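Local coordinates for protein peptidoglycan-N-acetylglucosamine deacetylase BC_1974 (Bacillus cereus, PDB 5N1P) that hydrolyses the acetamide of N-acetylglucosamine residues in peptidoglycan, releasing acetate and leaving glucosamine, as a metal-dependent (zinc, cobalt or nickel) hydrolase of the polysaccharide deacetylase family, at residues A142-P156 / A171-Y185. Numbering follows the deposited sequence.
Sequences AAQIAQNVLTNATKP and AAVPAILKGLKEKGY
Two consecutive helices of the NodB homology (CE4) domain, linked through strand 157-163 of the central parallel sheet, pack side by side here with A142 against A172 and L150 against G179. Their axes approach to 8.0 Å and cross at -37°. Small residues set the close end: A142 CB lies 3.7 Å from A171 CB, and A172 CB reaches A142 O and I145 CG2, while A146 CB meets A175 CB at 3.8 Å. I176 lays CG1 over the backbone of A146; its CD1 meets V149 CG2, the two side chains crossing at about a right angle. L150 is a knob in the hole formed by A175, I176, G179 and L180. With CG beside its own backbone N (chi1 -69°), it brings CD2 to 3.5 Å from G179 CA, a depth that a glycine permits, and to 3.6 Å from L180 CD2. A153 CB, on the chain that leaves the first helix, touches the same L180 methyl and also lies against the Y185 ring. The K183 chain, bent at chi3, carries NZ to two carbonyls: L150 O at 2.7 Å, approached nearly end-on, and A153 O at 3.2 Å, in the carbonyl plane on a lone pair. G184, with positive phi, is the C' residue of the Schellman motif that ends helix 167-182, and Y185 follows it, donating OH to K155 O over 2.7 Å from 25° off the carbonyl plane. On the sheet side, I160 touches V149 and L180, and M162 touches I176. Apolar packing thus joins the helices, whereas one ammonium serves two main-chain carbonyls and a phenol a third, so side chains of 171-185 meet three acceptors where the first chain leaves its helix.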
ATOM      1  N   ALA A 142      -6.835  -0.405 -17.685  1.00 28.57           N
ATOM      2  CA  ALA A 142      -6.526   0.785 -16.900  1.00 30.27           C
ATOM      3  C   ALA A 142      -7.725   1.715 -16.774  1.00 30.53           C
ATOM      4  O   ALA A 142      -7.996   2.243 -15.691  1.00 29.92           O
ATOM      5  CB  ALA A 142      -5.339   1.537 -17.515  1.00 27.34           C
ATOM      6  N   ALA A 143      -8.431   1.923 -17.881  1.00 33.82           N
ATOM      7  CA  ALA A 143      -9.606   2.785 -17.877  1.00 33.50           C
ATOM      8  C   ALA A 143     -10.674   2.232 -16.931  1.00 34.12           C
ATOM      9  O   ALA A 143     -11.329   2.987 -16.210  1.00 37.51           O
ATOM     10  CB  ALA A 143     -10.163   2.938 -19.291  1.00 36.61           C
ATOM     11  N   GLN A 144     -10.838   0.911 -16.937  1.00 32.41           N
ATOM     12  CA  GLN A 144     -11.827   0.251 -16.084  1.00 41.25           C
ATOM     13  C   GLN A 144     -11.425   0.341 -14.612  1.00 32.42           C
ATOM     14  O   GLN A 144     -12.251   0.562 -13.735  1.00 35.67           O
ATOM     15  CB  GLN A 144     -12.002  -1.212 -16.496  1.00 37.11           C
ATOM     16  CG  GLN A 144     -12.976  -2.000 -15.626  1.00 42.68           C
ATOM     17  CD  GLN A 144     -14.423  -1.606 -15.822  1.00 51.31           C
ATOM     18  OE1 GLN A 144     -15.148  -1.357 -14.853  1.00 50.73           O
ATOM     19  NE2 GLN A 144     -14.865  -1.572 -17.075  1.00 44.77           N
ATOM     20  N   ILE A 145     -10.142   0.162 -14.345  1.00 28.50           N
ATOM     21  CA  ILE A 145      -9.630   0.313 -12.988  1.00 27.19           C
ATOM     22  C   ILE A 145      -9.833   1.741 -12.488  1.00 32.45           C
ATOM     23  O   ILE A 145     -10.255   1.963 -11.347  1.00 32.95           O
ATOM     24  CB  ILE A 145      -8.149  -0.070 -12.933  1.00 26.56           C
ATOM     25  CG1 ILE A 145      -8.015  -1.568 -13.172  1.00 28.10           C
ATOM     26  CG2 ILE A 145      -7.534   0.312 -11.586  1.00 25.78           C
ATOM     27  CD1 ILE A 145      -6.594  -2.004 -13.485  1.00 26.64           C
ATOM     28  N   ALA A 146      -9.564   2.711 -13.354  1.00 30.52           N
ATOM     29  CA  ALA A 146      -9.743   4.100 -12.982  1.00 31.39           C
ATOM     30  C   ALA A 146     -11.208   4.368 -12.621  1.00 33.72           C
ATOM     31  O   ALA A 146     -11.488   5.017 -11.614  1.00 37.54           O
ATOM     32  CB  ALA A 146      -9.275   5.020 -14.097  1.00 37.23           C
ATOM     33  N   GLN A 147     -12.151   3.843 -13.402  1.00 34.67           N
ATOM     34  CA  GLN A 147     -13.552   4.090 -13.066  1.00 40.34           C
ATOM     35  C   GLN A 147     -13.957   3.335 -11.795  1.00 36.92           C
ATOM     36  O   GLN A 147     -14.829   3.796 -11.064  1.00 44.18           O
ATOM     37  CB  GLN A 147     -14.494   3.733 -14.225  1.00 57.40           C
ATOM     38  CG  GLN A 147     -14.507   2.282 -14.648  1.00 69.33           C
ATOM     39  CD  GLN A 147     -15.813   1.891 -15.318  1.00 85.43           C
ATOM     40  OE1 GLN A 147     -16.871   2.421 -14.984  1.00 92.64           O
ATOM     41  NE2 GLN A 147     -15.740   0.995 -16.292  1.00 84.04           N
ATOM     42  N   ASN A 148     -13.333   2.190 -11.523  1.00 34.22           N
ATOM     43  CA  ASN A 148     -13.607   1.478 -10.272  1.00 36.90           C
ATOM     44  C   ASN A 148     -13.260   2.352  -9.084  1.00 40.75           C
ATOM     45  O   ASN A 148     -14.019   2.448  -8.122  1.00 40.09           O
ATOM     46  CB  ASN A 148     -12.827   0.171 -10.180  1.00 38.26           C
ATOM     47  CG  ASN A 148     -13.319  -0.886 -11.151  1.00 35.69           C
ATOM     48  OD1 ASN A 148     -14.394  -0.765 -11.752  1.00 38.82           O
ATOM     49  ND2 ASN A 148     -12.522  -1.940 -11.308  1.00 32.66           N
ATOM     50  N   VAL A 149     -12.104   2.997  -9.163  1.00 33.47           N
ATOM     51  CA  VAL A 149     -11.660   3.891  -8.106  1.00 36.30           C
ATOM     52  C   VAL A 149     -12.497   5.166  -8.038  1.00 39.17           C
ATOM     53  O   VAL A 149     -13.002   5.519  -6.969  1.00 39.65           O
ATOM     54  CB  VAL A 149     -10.185   4.269  -8.282  1.00 33.47           C
ATOM     55  CG1 VAL A 149      -9.781   5.333  -7.260  1.00 39.49           C
ATOM     56  CG2 VAL A 149      -9.325   3.035  -8.129  1.00 29.03           C
ATOM     57  N   LEU A 150     -12.650   5.839  -9.180  1.00 41.31           N
ATOM     58  CA  LEU A 150     -13.233   7.182  -9.217  1.00 49.24           C
ATOM     59  C   LEU A 150     -14.654   7.246  -8.685  1.00 52.70           C
ATOM     60  O   LEU A 150     -15.042   8.229  -8.048  1.00 51.50           O
ATOM     61  CB  LEU A 150     -13.202   7.744 -10.645  1.00 44.76           C
ATOM     62  CG  LEU A 150     -11.793   8.059 -11.151  1.00 47.68           C
ATOM     63  CD1 LEU A 150     -11.814   8.531 -12.605  1.00 50.76           C
ATOM     64  CD2 LEU A 150     -11.117   9.073 -10.249  1.00 43.86           C
ATOM     65  N   THR A 151     -15.433   6.201  -8.933  1.00 49.08           N
ATOM     66  CA  THR A 151     -16.825   6.216  -8.511  1.00 54.09           C
ATOM     67  C   THR A 151     -16.959   5.913  -7.021  1.00 65.79           C
ATOM     68  O   THR A 151     -17.873   6.410  -6.359  1.00 62.06           O
ATOM     69  CB  THR A 151     -17.667   5.213  -9.320  1.00 62.02           C
ATOM     70  OG1 THR A 151     -17.216   3.880  -9.058  1.00 56.09           O
ATOM     71  CG2 THR A 151     -17.550   5.502 -10.811  1.00 62.95           C
ATOM     72  N   ASN A 152     -16.035   5.109  -6.497  1.00 54.60           N
ATOM     73  CA  ASN A 152     -16.056   4.727  -5.087  1.00 55.40           C
ATOM     74  C   ASN A 152     -15.509   5.812  -4.161  1.00 46.97           C
ATOM     75  O   ASN A 152     -15.528   5.658  -2.942  1.00 48.20           O
ATOM     76  CB  ASN A 152     -15.256   3.435  -4.865  1.00 59.17           C
ATOM     77  CG  ASN A 152     -16.026   2.189  -5.265  1.00 65.86           C
ATOM     78  OD1 ASN A 152     -16.138   1.867  -6.446  1.00 62.44           O
ATOM     79  ND2 ASN A 152     -16.572   1.486  -4.277  1.00 69.17           N
ATOM     80  N   ALA A 153     -15.010   6.899  -4.740  1.00 44.18           N
ATOM     81  CA  ALA A 153     -14.400   7.972  -3.956  1.00 48.24           C
ATOM     82  C   ALA A 153     -15.431   9.018  -3.539  1.00 48.45           C
ATOM     83  O   ALA A 153     -15.860   9.829  -4.354  1.00 55.51           O
ATOM     84  CB  ALA A 153     -13.279   8.625  -4.739  1.00 51.09           C
ATOM     85  N   THR A 154     -15.810   9.000  -2.266  1.00 52.71           N
ATOM     86  CA  THR A 154     -16.852   9.890  -1.757  1.00 58.82           C
ATOM     87  C   THR A 154     -16.469  10.571  -0.439  1.00 60.98           C
ATOM     88  O   THR A 154     -16.842  11.724  -0.195  1.00 60.73           O
ATOM     89  CB  THR A 154     -18.164   9.119  -1.543  1.00 55.24           C
ATOM     90  OG1 THR A 154     -17.920   7.999  -0.684  1.00 59.16           O
ATOM     91  CG2 THR A 154     -18.697   8.607  -2.864  1.00 58.34           C
ATOM     92  N   LYS A 155     -15.735   9.848   0.404  1.00 48.17           N
ATOM     93  CA  LYS A 155     -15.371  10.313   1.746  1.00 49.51           C
ATOM     94  C   LYS A 155     -14.203  11.303   1.724  1.00 50.80           C
ATOM     95  O   LYS A 155     -13.422  11.318   0.768  1.00 47.31           O
ATOM     96  CB  LYS A 155     -15.007   9.118   2.637  1.00 53.50           C
ATOM     97  CG  LYS A 155     -15.971   7.954   2.564  1.00 57.52           C
ATOM     98  CD  LYS A 155     -15.362   6.716   3.203  1.00 65.66           C
ATOM     99  CE  LYS A 155     -15.987   5.458   2.631  1.00 73.79           C
ATOM    100  NZ  LYS A 155     -15.963   5.489   1.140  1.00 77.96           N
ATOM    101  N   PRO A 156     -14.077  12.127   2.784  1.00 47.40           N
ATOM    102  CA  PRO A 156     -12.969  13.083   2.910  1.00 51.35           C
ATOM    103  C   PRO A 156     -11.602  12.405   2.849  1.00 45.59           C
ATOM    104  O   PRO A 156     -10.676  12.965   2.268  1.00 50.64           O
ATOM    105  CB  PRO A 156     -13.198  13.706   4.289  1.00 52.46           C
ATOM    106  CG  PRO A 156     -14.652  13.573   4.517  1.00 57.33           C
ATOM    107  CD  PRO A 156     -15.041  12.270   3.891  1.00 53.54           C
ATOM    108  N   ALA A 171      -0.759   1.808 -15.257  1.00 25.07           N
ATOM    109  CA  ALA A 171      -1.329   2.565 -16.366  1.00 26.48           C
ATOM    110  C   ALA A 171      -2.599   3.334 -15.980  1.00 26.85           C
ATOM    111  O   ALA A 171      -2.973   4.306 -16.630  1.00 31.30           O
ATOM    112  CB  ALA A 171      -1.625   1.633 -17.526  1.00 27.15           C
ATOM    113  N   ALA A 172      -3.253   2.890 -14.914  1.00 26.96           N
ATOM    114  CA  ALA A 172      -4.497   3.513 -14.493  1.00 29.91           C
ATOM    115  C   ALA A 172      -4.243   4.783 -13.689  1.00 26.34           C
ATOM    116  O   ALA A 172      -5.136   5.609 -13.525  1.00 32.28           O
ATOM    117  CB  ALA A 172      -5.332   2.520 -13.660  1.00 28.50           C
ATOM    118  N   VAL A 173      -3.025   4.944 -13.192  1.00 26.14           N
ATOM    119  CA  VAL A 173      -2.771   6.005 -12.230  1.00 26.69           C
ATOM    120  C   VAL A 173      -2.971   7.435 -12.793  1.00 30.82           C
ATOM    121  O   VAL A 173      -3.585   8.257 -12.115  1.00 32.57           O
ATOM    122  CB  VAL A 173      -1.370   5.821 -11.612  1.00 23.05           C
ATOM    123  CG1 VAL A 173      -0.974   7.028 -10.785  1.00 32.75           C
ATOM    124  CG2 VAL A 173      -1.404   4.597 -10.722  1.00 23.18           C
ATOM    125  N   PRO A 174      -2.518   7.729 -14.033  1.00 34.09           N
ATOM    126  CA  PRO A 174      -2.803   9.088 -14.519  1.00 34.24           C
ATOM    127  C   PRO A 174      -4.297   9.455 -14.511  1.00 35.87           C
ATOM    128  O   PRO A 174      -4.637  10.556 -14.075  1.00 38.67           O
ATOM    129  CB  PRO A 174      -2.261   9.071 -15.955  1.00 38.96           C
ATOM    130  CG  PRO A 174      -1.157   8.088 -15.901  1.00 33.12           C
ATOM    131  CD  PRO A 174      -1.639   6.999 -14.966  1.00 33.18           C
ATOM    132  N   ALA A 175      -5.168   8.551 -14.951  1.00 32.82           N
ATOM    133  CA  ALA A 175      -6.607   8.835 -14.975  1.00 32.43           C
ATOM    134  C   ALA A 175      -7.203   8.919 -13.569  1.00 32.23           C
ATOM    135  O   ALA A 175      -8.169   9.649 -13.337  1.00 37.91           O
ATOM    136  CB  ALA A 175      -7.340   7.788 -15.789  1.00 35.52           C
ATOM    137  N   ILE A 176      -6.641   8.149 -12.640  1.00 31.39           N
ATOM    138  CA  ILE A 176      -7.087   8.204 -11.259  1.00 33.61           C
ATOM    139  C   ILE A 176      -6.712   9.545 -10.645  1.00 35.23           C
ATOM    140  O   ILE A 176      -7.519  10.171  -9.955  1.00 35.65           O
ATOM    141  CB  ILE A 176      -6.476   7.063 -10.419  1.00 33.69           C
ATOM    142  CG1 ILE A 176      -7.096   5.721 -10.807  1.00 33.73           C
ATOM    143  CG2 ILE A 176      -6.677   7.321  -8.929  1.00 32.86           C
ATOM    144  CD1 ILE A 176      -6.345   4.534 -10.236  1.00 28.45           C
ATOM    145  N   LEU A 177      -5.479   9.980 -10.892  1.00 35.79           N
ATOM    146  CA  LEU A 177      -5.003  11.252 -10.362  1.00 37.16           C
ATOM    147  C   LEU A 177      -5.866  12.402 -10.882  1.00 40.11           C
ATOM    148  O   LEU A 177      -6.357  13.219 -10.103  1.00 40.26           O
ATOM    149  CB  LEU A 177      -3.533  11.471 -10.726  1.00 32.85           C
ATOM    150  CG  LEU A 177      -2.546  10.517 -10.040  1.00 34.58           C
ATOM    151  CD1 LEU A 177      -1.133  10.681 -10.578  1.00 36.98           C
ATOM    152  CD2 LEU A 177      -2.555  10.734  -8.544  1.00 33.97           C
ATOM    153  N   LYS A 178      -6.067  12.442 -12.197  1.00 37.03           N
ATOM    154  CA  LYS A 178      -6.905  13.465 -12.820  1.00 42.29           C
ATOM    155  C   LYS A 178      -8.328  13.450 -12.272  1.00 40.98           C
ATOM    156  O   LYS A 178      -8.875  14.487 -11.894  1.00 44.79           O
ATOM    157  CB  LYS A 178      -6.929  13.266 -14.335  1.00 40.41           C
ATOM    158  CG  LYS A 178      -7.727  14.323 -15.084  1.00 45.28           C
ATOM    159  CD  LYS A 178      -7.718  14.055 -16.576  1.00 47.49           C
ATOM    160  CE  LYS A 178      -8.329  15.222 -17.343  1.00 50.38           C
ATOM    161  NZ  LYS A 178      -8.387  14.945 -18.802  1.00 58.93           N
ATOM    162  N   GLY A 179      -8.927  12.267 -12.231  1.00 43.18           N
ATOM    163  CA  GLY A 179     -10.288  12.122 -11.752  1.00 45.32           C
ATOM    164  C   GLY A 179     -10.486  12.548 -10.310  1.00 47.78           C
ATOM    165  O   GLY A 179     -11.528  13.096  -9.961  1.00 48.32           O
ATOM    166  N   LEU A 180      -9.497  12.298  -9.457  1.00 39.51           N
ATOM    167  CA  LEU A 180      -9.644  12.670  -8.055  1.00 39.50           C
ATOM    168  C   LEU A 180      -9.290  14.131  -7.781  1.00 40.17           C
ATOM    169  O   LEU A 180      -9.873  14.745  -6.886  1.00 45.15           O
ATOM    170  CB  LEU A 180      -8.796  11.751  -7.170  1.00 36.64           C
ATOM    171  CG  LEU A 180      -9.217  10.282  -7.221  1.00 35.05           C
ATOM    172  CD1 LEU A 180      -8.323   9.429  -6.336  1.00 36.76           C
ATOM    173  CD2 LEU A 180     -10.672  10.130  -6.821  1.00 45.09           C
ATOM    174  N   LYS A 181      -8.339  14.682  -8.531  1.00 47.99           N
ATOM    175  CA  LYS A 181      -7.977  16.096  -8.389  1.00 40.56           C
ATOM    176  C   LYS A 181      -9.166  16.979  -8.720  1.00 54.00           C
ATOM    177  O   LYS A 181      -9.394  18.006  -8.077  1.00 52.42           O
ATOM    178  CB  LYS A 181      -6.794  16.465  -9.291  1.00 50.58           C
ATOM    179  CG  LYS A 181      -5.447  15.948  -8.804  1.00 59.02           C
ATOM    180  CD  LYS A 181      -4.299  16.452  -9.669  1.00 66.64           C
ATOM    181  CE  LYS A 181      -2.966  15.875  -9.205  1.00 66.04           C
ATOM    182  NZ  LYS A 181      -1.821  16.380 -10.013  1.00 68.95           N
ATOM    183  N   GLU A 182      -9.921  16.556  -9.727  1.00 51.78           N
ATOM    184  CA  GLU A 182     -11.109  17.275 -10.161  1.00 57.57           C
ATOM    185  C   GLU A 182     -12.150  17.299  -9.054  1.00 63.17           C
ATOM    186  O   GLU A 182     -12.935  18.242  -8.948  1.00 65.45           O
ATOM    187  CB  GLU A 182     -11.682  16.638 -11.429  1.00 61.77           C
ATOM    188  CG  GLU A 182     -11.042  17.148 -12.712  1.00 68.09           C
ATOM    189  CD  GLU A 182     -11.239  16.205 -13.886  1.00 69.17           C
ATOM    190  OE1 GLU A 182     -12.006  15.230 -13.744  1.00 61.80           O
ATOM    191  OE2 GLU A 182     -10.638  16.450 -14.955  1.00 66.59           O
ATOM    192  N   LYS A 183     -12.142  16.268  -8.213  1.00 56.38           N
ATOM    193  CA  LYS A 183     -13.107  16.177  -7.124  1.00 56.43           C
ATOM    194  C   LYS A 183     -12.555  16.715  -5.818  1.00 47.07           C
ATOM    195  O   LYS A 183     -13.128  16.492  -4.754  1.00 57.53           O
ATOM    196  CB  LYS A 183     -13.566  14.743  -6.946  1.00 50.06           C
ATOM    197  CG  LYS A 183     -13.998  14.116  -8.240  1.00 51.92           C
ATOM    198  CD  LYS A 183     -14.090  12.619  -8.105  1.00 51.83           C
ATOM    199  CE  LYS A 183     -15.150  12.218  -7.104  1.00 52.93           C
ATOM    200  NZ  LYS A 183     -15.594  10.826  -7.360  1.00 52.22           N
ATOM    201  N   GLY A 184     -11.443  17.435  -5.916  1.00 53.19           N
ATOM    202  CA  GLY A 184     -10.911  18.175  -4.791  1.00 54.13           C
ATOM    203  C   GLY A 184     -10.071  17.359  -3.831  1.00 45.91           C
ATOM    204  O   GLY A 184      -9.838  17.795  -2.706  1.00 55.05           O
ATOM    205  N   TYR A 185      -9.618  16.183  -4.261  1.00 46.67           N
ATOM    206  CA  TYR A 185      -8.684  15.391  -3.456  1.00 43.09           C
ATOM    207  C   TYR A 185      -7.253  15.873  -3.668  1.00 46.28           C
ATOM    208  O   TYR A 185      -6.859  16.195  -4.788  1.00 51.90           O
ATOM    209  CB  TYR A 185      -8.765  13.889  -3.797  1.00 43.93           C
ATOM    210  CG  TYR A 185      -9.994  13.171  -3.283  1.00 42.19           C
ATOM    211  CD1 TYR A 185     -10.046  12.661  -1.989  1.00 40.48           C
ATOM    212  CD2 TYR A 185     -11.107  12.999  -4.096  1.00 47.29           C
ATOM    213  CE1 TYR A 185     -11.177  11.997  -1.524  1.00 42.46           C
ATOM    214  CE2 TYR A 185     -12.230  12.341  -3.645  1.00 44.67           C
ATOM    215  CZ  TYR A 185     -12.273  11.850  -2.363  1.00 44.17           C
ATOM    216  OH  TYR A 185     -13.409  11.199  -1.929  1.00 41.19           O
TER